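Local coordinates for peroxisomal acyl-coenzyme A oxidase 1 (Arabidopsis thaliana, PDB 1W07), which oxidises long- and medium-chain acyl-CoAs to 2-trans-enoyl-CoAs with FAD as cofactor, passing the electrons to oxygen to give hydrogen peroxide, at residues E475-P480 against Y559-L564; L563-L568 against L584-L589. The protein carries 1 engineered substitution. All blocks are in the same frame, centred on the assembly; numbering follows the deposited sequence.

Contact 1 (E475-P480 against Y559-L564); sequences EDWLNP and YALYLL
Trp477 packs its indole against Leu561 and Leu564, joining the 3-10 turn 475-478 to helix 548-566 within the helical C-terminal domain of the acyl-CoA oxidase fold. The apolar contacts fall into two groups. Near the base of the side chain, Leu561 CD2 lies 3.8 Å from Trp477 CB and reaches on to the benzo-ring atom CE3 of Trp477 at 4.0 Å. At the far end of the benzo ring, Leu564 CD1 is 3.5 Å from both CZ3 and CH2 of Trp477, with the two side chains crossing at about a right angle. One residue thus spans successive turns of the helix, and all three side chains are buried. Leu564 makes this reach with CG anti to the backbone N (chi1 -167°).

The polar contribution is indirect, since no hydrogen bond joins the two segments. Trp477 NE1 instead bonds to the carbonyl oxygen of Gln581 on helix 579-596, which should limit rotation of the indole. Asn479 caps the start of helix 480-503 through OD1, bonded to Asp481 N, while the turn before it is closed by a 3.1 Å bond from Leu478 N to Glu475 O.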
ATOM      1  N   GLU B 475      24.963  17.242  17.367  1.00 28.91           N
ATOM      2  CA  GLU B 475      25.038  18.410  16.501  1.00 30.83           C
ATOM      3  C   GLU B 475      25.951  18.203  15.295  1.00 28.60           C
ATOM      4  O   GLU B 475      25.785  18.856  14.264  1.00 28.53           O
ATOM      5  CB  GLU B 475      25.520  19.631  17.305  1.00 34.82           C
ATOM      6  CG  GLU B 475      24.557  20.150  18.383  1.00 40.42           C
ATOM      7  CD  GLU B 475      24.291  19.151  19.501  1.00 42.82           C
ATOM      8  OE1 GLU B 475      25.255  18.534  19.995  1.00 41.23           O
ATOM      9  OE2 GLU B 475      23.113  18.990  19.895  1.00 46.08           O
ATOM     10  N   ASP B 476      26.917  17.298  15.417  1.00 27.73           N
ATOM     11  CA  ASP B 476      27.838  17.048  14.312  1.00 30.24           C
ATOM     12  C   ASP B 476      27.146  16.445  13.090  1.00 28.12           C
ATOM     13  O   ASP B 476      27.654  16.532  11.971  1.00 26.14           O
ATOM     14  CB  ASP B 476      28.982  16.130  14.761  1.00 34.59           C
ATOM     15  CG  ASP B 476      29.886  16.782  15.792  1.00 40.10           C
ATOM     16  OD1 ASP B 476      30.274  17.957  15.589  1.00 41.27           O
ATOM     17  OD2 ASP B 476      30.221  16.122  16.803  1.00 41.96           O
ATOM     18  N   TRP B 477      25.982  15.838  13.293  1.00 29.01           N
ATOM     19  CA  TRP B 477      25.261  15.236  12.180  1.00 24.18           C
ATOM     20  C   TRP B 477      24.526  16.259  11.327  1.00 24.30           C
ATOM     21  O   TRP B 477      23.798  15.891  10.414  1.00 25.10           O
ATOM     22  CB  TRP B 477      24.289  14.169  12.688  1.00 24.78           C
ATOM     23  CG  TRP B 477      24.960  12.859  12.952  1.00 19.97           C
ATOM     24  CD1 TRP B 477      25.159  12.263  14.165  1.00 25.05           C
ATOM     25  CD2 TRP B 477      25.513  11.980  11.976  1.00 22.44           C
ATOM     26  NE1 TRP B 477      25.803  11.058  14.006  1.00 25.27           N
ATOM     27  CE2 TRP B 477      26.038  10.864  12.668  1.00 25.44           C
ATOM     28  CE3 TRP B 477      25.616  12.020  10.580  1.00 24.33           C
ATOM     29  CZ2 TRP B 477      26.661   9.800  12.006  1.00 23.70           C
ATOM     30  CZ3 TRP B 477      26.232  10.961   9.926  1.00 25.21           C
ATOM     31  CH2 TRP B 477      26.746   9.871  10.639  1.00 21.34           C
ATOM     32  N   LEU B 478      24.716  17.545  11.631  1.00 24.59           N
ATOM     33  CA  LEU B 478      24.079  18.615  10.858  1.00 23.93           C
ATOM     34  C   LEU B 478      25.106  19.203   9.900  1.00 25.48           C
ATOM     35  O   LEU B 478      24.826  20.143   9.159  1.00 25.16           O
ATOM     36  CB  LEU B 478      23.526  19.706  11.785  1.00 23.84           C
ATOM     37  CG  LEU B 478      22.442  19.262  12.779  1.00 26.67           C
ATOM     38  CD1 LEU B 478      22.056  20.436  13.696  1.00 25.98           C
ATOM     39  CD2 LEU B 478      21.223  18.708  12.011  1.00 22.93           C
ATOM     40  N   ASN B 479      26.307  18.638   9.922  1.00 24.20           N
ATOM     41  CA  ASN B 479      27.370  19.100   9.033  1.00 26.33           C
ATOM     42  C   ASN B 479      27.272  18.360   7.696  1.00 24.96           C
ATOM     43  O   ASN B 479      27.298  17.127   7.659  1.00 24.04           O
ATOM     44  CB  ASN B 479      28.727  18.850   9.675  1.00 28.70           C
ATOM     45  CG  ASN B 479      29.858  19.436   8.876  1.00 32.69           C
ATOM     46  OD1 ASN B 479      30.120  19.016   7.752  1.00 33.99           O
ATOM     47  ND2 ASN B 479      30.525  20.434   9.442  1.00 40.36           N
ATOM     48  N   PRO B 480      27.167  19.105   6.584  1.00 25.79           N
ATOM     49  CA  PRO B 480      27.059  18.519   5.243  1.00 26.12           C
ATOM     50  C   PRO B 480      28.179  17.544   4.852  1.00 29.26           C
ATOM     51  O   PRO B 480      27.919  16.521   4.218  1.00 29.89           O
ATOM     52  CB  PRO B 480      26.984  19.743   4.330  1.00 23.82           C
ATOM     53  CG  PRO B 480      27.747  20.779   5.078  1.00 22.76           C
ATOM     54  CD  PRO B 480      27.295  20.572   6.506  1.00 24.50           C
ATOM     55  N   TYR B 559      15.711  14.076   6.295  1.00 12.99           N
ATOM     56  CA  TYR B 559      15.722  13.085   5.210  1.00 14.98           C
ATOM     57  C   TYR B 559      16.965  12.178   5.337  1.00 16.72           C
ATOM     58  O   TYR B 559      16.862  10.946   5.386  1.00 12.15           O
ATOM     59  CB  TYR B 559      15.712  13.806   3.845  1.00 14.86           C
ATOM     60  CG  TYR B 559      15.714  12.887   2.629  1.00 13.06           C
ATOM     61  CD1 TYR B 559      14.608  12.083   2.313  1.00 18.48           C
ATOM     62  CD2 TYR B 559      16.852  12.759   1.844  1.00 14.26           C
ATOM     63  CE1 TYR B 559      14.652  11.159   1.239  1.00 14.71           C
ATOM     64  CE2 TYR B 559      16.913  11.848   0.784  1.00 13.88           C
ATOM     65  CZ  TYR B 559      15.829  11.057   0.483  1.00 17.05           C
ATOM     66  OH  TYR B 559      15.934  10.177  -0.578  1.00 14.49           O
ATOM     67  N   ALA B 560      18.136  12.799   5.423  1.00 17.14           N
ATOM     68  CA  ALA B 560      19.390  12.069   5.535  1.00 18.98           C
ATOM     69  C   ALA B 560      19.483  11.206   6.793  1.00 17.04           C
ATOM     70  O   ALA B 560      19.784  10.012   6.719  1.00 19.07           O
ATOM     71  CB  ALA B 560      20.563  13.045   5.477  1.00 17.58           C
ATOM     72  N   LEU B 561      19.222  11.802   7.948  1.00 15.00           N
ATOM     73  CA  LEU B 561      19.304  11.067   9.205  1.00 16.71           C
ATOM     74  C   LEU B 561      18.254   9.973   9.302  1.00 18.70           C
ATOM     75  O   LEU B 561      18.473   8.961   9.970  1.00 14.78           O
ATOM     76  CB  LEU B 561      19.175  12.024  10.391  1.00 17.80           C
ATOM     77  CG  LEU B 561      20.267  13.095  10.504  1.00 20.75           C
ATOM     78  CD1 LEU B 561      20.034  13.959  11.742  1.00 19.74           C
ATOM     79  CD2 LEU B 561      21.622  12.411  10.571  1.00 24.66           C
ATOM     80  N   TYR B 562      17.111  10.166   8.646  1.00 19.07           N
ATOM     81  CA  TYR B 562      16.067   9.152   8.663  1.00 15.81           C
ATOM     82  C   TYR B 562      16.532   7.932   7.878  1.00 14.92           C
ATOM     83  O   TYR B 562      16.346   6.796   8.313  1.00 15.33           O
ATOM     84  CB  TYR B 562      14.778   9.691   8.039  1.00 20.61           C
ATOM     85  CG  TYR B 562      13.709   8.632   7.948  1.00 21.10           C
ATOM     86  CD1 TYR B 562      13.067   8.176   9.096  1.00 24.65           C
ATOM     87  CD2 TYR B 562      13.367   8.058   6.725  1.00 24.46           C
ATOM     88  CE1 TYR B 562      12.114   7.176   9.035  1.00 27.56           C
ATOM     89  CE2 TYR B 562      12.406   7.055   6.648  1.00 24.90           C
ATOM     90  CZ  TYR B 562      11.787   6.620   7.811  1.00 27.77           C
ATOM     91  OH  TYR B 562      10.843   5.620   7.770  1.00 31.93           O
ATOM     92  N   LEU B 563      17.131   8.170   6.716  1.00 15.01           N
ATOM     93  CA  LEU B 563      17.618   7.068   5.882  1.00 16.66           C
ATOM     94  C   LEU B 563      18.793   6.375   6.566  1.00 18.00           C
ATOM     95  O   LEU B 563      18.933   5.151   6.495  1.00 17.40           O
ATOM     96  CB  LEU B 563      18.045   7.579   4.503  1.00 15.94           C
ATOM     97  CG  LEU B 563      16.946   8.018   3.512  1.00 16.92           C
ATOM     98  CD1 LEU B 563      17.591   8.474   2.206  1.00 12.65           C
ATOM     99  CD2 LEU B 563      15.989   6.859   3.247  1.00 17.55           C
ATOM    100  N   LEU B 564      19.640   7.148   7.239  1.00 17.11           N
ATOM    101  CA  LEU B 564      20.770   6.556   7.942  1.00 15.68           C
ATOM    102  C   LEU B 564      20.235   5.569   8.979  1.00 16.90           C
ATOM    103  O   LEU B 564      20.726   4.450   9.112  1.00 18.48           O
ATOM    104  CB  LEU B 564      21.592   7.653   8.616  1.00 19.29           C
ATOM    105  CG  LEU B 564      22.985   7.238   9.127  1.00 23.57           C
ATOM    106  CD1 LEU B 564      23.896   8.441   9.172  1.00 25.54           C
ATOM    107  CD2 LEU B 564      22.858   6.627  10.494  1.00 23.91           C
TER

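Contact 2 (L563-L568 against L584-L589); sequences LLHKHL and LANDQL
The imidazole of His565 and the side-chain amide of Asn586 are the flat groups that meet here, their planes 21° apart, where the last turn of helix 548-566 packs beside helix 579-596 in a helix-helix contact of the C-terminal helical domain. The amide oxygen approaches the ring obliquely: Asn586 OD1 is 3.3 Å from His565 CD2 and 3.7 Å from His565 NE2. The approach counts as a van der Waals contact and not a hydrogen bond; none joins the two segments. Asn586 CB does not itself point at the other helix; CG anti to the backbone N (chi1 -164°) brings OD1 nearer the ring. The backbones come nearest at this pair, with the CA atoms of His565 and Asn586 7.0 Å apart. On the same stretch, the His567 ring has Lys566 CG over one face, 4.1 Å above its plane and offset toward the rim.

The other end of the Asn586 amide reaches the dimer interface: ND2 is hydrogen-bonded to Asp518 OD1 of the second subunit, a bond that probably helps fix the amide's rotation. His565 also packs on Glu521 of that subunit, so the pair joins two helices of one chain to its partner in the homodimer. On the more buried side the contact is apolar and looser, with Leu564 CD2 lying 4.5 Å from the methyl CB of Ala585.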
ATOM      1  N   LEU B 563      17.131   8.170   6.716  1.00 15.01           N
ATOM      2  CA  LEU B 563      17.618   7.068   5.882  1.00 16.66           C
ATOM      3  C   LEU B 563      18.793   6.375   6.566  1.00 18.00           C
ATOM      4  O   LEU B 563      18.933   5.151   6.495  1.00 17.40           O
ATOM      5  CB  LEU B 563      18.045   7.579   4.503  1.00 15.94           C
ATOM      6  CG  LEU B 563      16.946   8.018   3.512  1.00 16.92           C
ATOM      7  CD1 LEU B 563      17.591   8.474   2.206  1.00 12.65           C
ATOM      8  CD2 LEU B 563      15.989   6.859   3.247  1.00 17.55           C
ATOM      9  N   LEU B 564      19.640   7.148   7.239  1.00 17.11           N
ATOM     10  CA  LEU B 564      20.770   6.556   7.942  1.00 15.68           C
ATOM     11  C   LEU B 564      20.235   5.569   8.979  1.00 16.90           C
ATOM     12  O   LEU B 564      20.726   4.450   9.112  1.00 18.48           O
ATOM     13  CB  LEU B 564      21.592   7.653   8.616  1.00 19.29           C
ATOM     14  CG  LEU B 564      22.985   7.238   9.127  1.00 23.57           C
ATOM     15  CD1 LEU B 564      23.896   8.441   9.172  1.00 25.54           C
ATOM     16  CD2 LEU B 564      22.858   6.627  10.494  1.00 23.91           C
ATOM     17  N   HIS B 565      19.214   5.986   9.713  1.00 15.41           N
ATOM     18  CA  HIS B 565      18.612   5.134  10.724  1.00 15.75           C
ATOM     19  C   HIS B 565      17.917   3.926  10.097  1.00 17.43           C
ATOM     20  O   HIS B 565      18.092   2.787  10.548  1.00 16.23           O
ATOM     21  CB  HIS B 565      17.619   5.947  11.563  1.00 21.20           C
ATOM     22  CG  HIS B 565      16.934   5.159  12.631  1.00 19.64           C
ATOM     23  ND1 HIS B 565      15.821   4.384  12.387  1.00 25.29           N
ATOM     24  CD2 HIS B 565      17.205   5.026  13.951  1.00 23.83           C
ATOM     25  CE1 HIS B 565      15.429   3.814  13.514  1.00 23.94           C
ATOM     26  NE2 HIS B 565      16.255   4.185  14.477  1.00 27.31           N
ATOM     27  N   LYS B 566      17.135   4.169   9.049  1.00 14.56           N
ATOM     28  CA  LYS B 566      16.416   3.090   8.371  1.00 13.84           C
ATOM     29  C   LYS B 566      17.358   2.038   7.780  1.00 14.02           C
ATOM     30  O   LYS B 566      17.042   0.850   7.765  1.00 16.37           O
ATOM     31  CB  LYS B 566      15.532   3.687   7.269  1.00 12.21           C
ATOM     32  CG  LYS B 566      14.757   2.656   6.457  1.00 19.18           C
ATOM     33  CD  LYS B 566      13.830   3.346   5.455  1.00 26.13           C
ATOM     34  CE  LYS B 566      13.140   2.350   4.523  1.00 27.70           C
ATOM     35  NZ  LYS B 566      12.390   1.297   5.259  1.00 31.02           N
ATOM     36  N   HIS B 567      18.517   2.474   7.299  1.00 16.14           N
ATOM     37  CA  HIS B 567      19.496   1.561   6.704  1.00 15.94           C
ATOM     38  C   HIS B 567      20.749   1.496   7.569  1.00 17.09           C
ATOM     39  O   HIS B 567      21.846   1.277   7.062  1.00 18.49           O
ATOM     40  CB  HIS B 567      19.872   2.047   5.306  1.00 17.83           C
ATOM     41  CG  HIS B 567      18.726   2.036   4.338  1.00 19.00           C
ATOM     42  ND1 HIS B 567      18.167   0.871   3.858  1.00 20.65           N
ATOM     43  CD2 HIS B 567      18.021   3.048   3.779  1.00 20.47           C
ATOM     44  CE1 HIS B 567      17.164   1.164   3.050  1.00 22.55           C
ATOM     45  NE2 HIS B 567      17.056   2.479   2.982  1.00 23.88           N
ATOM     46  N   LEU B 568      20.564   1.688   8.871  1.00 17.20           N
ATOM     47  CA  LEU B 568      21.653   1.673   9.843  1.00 17.66           C
ATOM     48  C   LEU B 568      22.666   0.549   9.586  1.00 20.85           C
ATOM     49  O   LEU B 568      23.878   0.782   9.610  1.00 17.62           O
ATOM     50  CB  LEU B 568      21.081   1.552  11.269  1.00 16.79           C
ATOM     51  CG  LEU B 568      22.091   1.593  12.434  1.00 22.13           C
ATOM     52  CD1 LEU B 568      22.820   2.924  12.411  1.00 20.81           C
ATOM     53  CD2 LEU B 568      21.387   1.400  13.778  1.00 20.41           C
ATOM     54  N   LEU B 584      23.743   9.077  18.279  1.00 23.14           N
ATOM     55  CA  LEU B 584      23.787  10.540  18.260  1.00 23.09           C
ATOM     56  C   LEU B 584      22.971  11.074  17.082  1.00 21.38           C
ATOM     57  O   LEU B 584      22.348  12.136  17.167  1.00 19.53           O
ATOM     58  CB  LEU B 584      25.239  11.026  18.141  1.00 21.89           C
ATOM     59  CG  LEU B 584      26.110  10.839  19.393  1.00 22.14           C
ATOM     60  CD1 LEU B 584      27.570  11.174  19.086  1.00 19.97           C
ATOM     61  CD2 LEU B 584      25.555  11.730  20.495  1.00 24.97           C
ATOM     62  N   ALA B 585      22.980  10.337  15.977  1.00 20.39           N
ATOM     63  CA  ALA B 585      22.227  10.742  14.787  1.00 21.05           C
ATOM     64  C   ALA B 585      20.741  10.657  15.108  1.00 20.38           C
ATOM     65  O   ALA B 585      19.965  11.525  14.713  1.00 19.45           O
ATOM     66  CB  ALA B 585      22.560   9.835  13.615  1.00 21.70           C
ATOM     67  N   ASN B 586      20.362   9.611  15.838  1.00 20.39           N
ATOM     68  CA  ASN B 586      18.977   9.410  16.245  1.00 24.97           C
ATOM     69  C   ASN B 586      18.514  10.547  17.158  1.00 26.08           C
ATOM     70  O   ASN B 586      17.369  10.991  17.059  1.00 26.96           O
ATOM     71  CB  ASN B 586      18.824   8.066  16.964  1.00 25.57           C
ATOM     72  CG  ASN B 586      17.374   7.616  17.062  1.00 32.49           C
ATOM     73  OD1 ASN B 586      16.684   7.496  16.050  1.00 33.05           O
ATOM     74  ND2 ASN B 586      16.909   7.361  18.280  1.00 35.06           N
ATOM     75  N   ASP B 587      19.390  11.013  18.055  1.00 26.52           N
ATOM     76  CA  ASP B 587      19.042  12.118  18.958  1.00 22.84           C
ATOM     77  C   ASP B 587      18.831  13.384  18.130  1.00 20.87           C
ATOM     78  O   ASP B 587      17.900  14.155  18.373  1.00 20.54           O
ATOM     79  CB  ASP B 587      20.152  12.384  19.989  1.00 26.37           C
ATOM     80  CG  ASP B 587      20.380  11.220  20.930  1.00 27.52           C
ATOM     81  OD1 ASP B 587      19.404  10.522  21.288  1.00 28.23           O
ATOM     82  OD2 ASP B 587      21.545  11.017  21.345  1.00 29.73           O
ATOM     83  N   GLN B 588      19.704  13.602  17.153  1.00 20.79           N
ATOM     84  CA  GLN B 588      19.584  14.773  16.296  1.00 21.08           C
ATOM     85  C   GLN B 588      18.284  14.711  15.496  1.00 20.65           C
ATOM     86  O   GLN B 588      17.592  15.727  15.324  1.00 16.26           O
ATOM     87  CB  GLN B 588      20.773  14.856  15.347  1.00 21.28           C
ATOM     88  CG  GLN B 588      20.817  16.142  14.536  1.00 23.50           C
ATOM     89  CD  GLN B 588      20.776  17.397  15.410  1.00 25.65           C
ATOM     90  OE1 GLN B 588      19.777  18.121  15.438  1.00 25.49           O
ATOM     91  NE2 GLN B 588      21.867  17.660  16.117  1.00 21.39           N
ATOM     92  N   LEU B 589      17.954  13.519  15.004  1.00 19.41           N
ATOM     93  CA  LEU B 589      16.730  13.316  14.240  1.00 20.49           C
ATOM     94  C   LEU B 589      15.528  13.688  15.116  1.00 20.69           C
ATOM     95  O   LEU B 589      14.637  14.405  14.676  1.00 22.76           O
ATOM     96  CB  LEU B 589      16.627  11.850  13.782  1.00 17.06           C
ATOM     97  CG  LEU B 589      15.383  11.476  12.961  1.00 19.36           C
ATOM     98  CD1 LEU B 589      15.305  12.334  11.697  1.00 13.86           C
ATOM     99  CD2 LEU B 589      15.436   9.988  12.616  1.00 13.50           C
TER

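How the contacts relate
Along the chain from the N terminus, the turn 475-480 comes first; helices 480-503, 508-514, 516-538 and most of 548-566 follow before contact 1 closes a largely helical loop of 78 residues at 559-564. Contact 2 starts on that same helix, sharing Leu563 and Leu564, and closes a shorter loop of 15 residues at 584-589. The loops follow one another and neither nest nor cross; only the segments that close the first and open the second overlap, at the shared leucines. Their centres are about 7 Å apart, and the outer segments also meet directly, with Trp477 CD1 3.4 Å from Ala585 CA. Helix 548-566 thus ties the turn before helix 480-503 to helix 579-596.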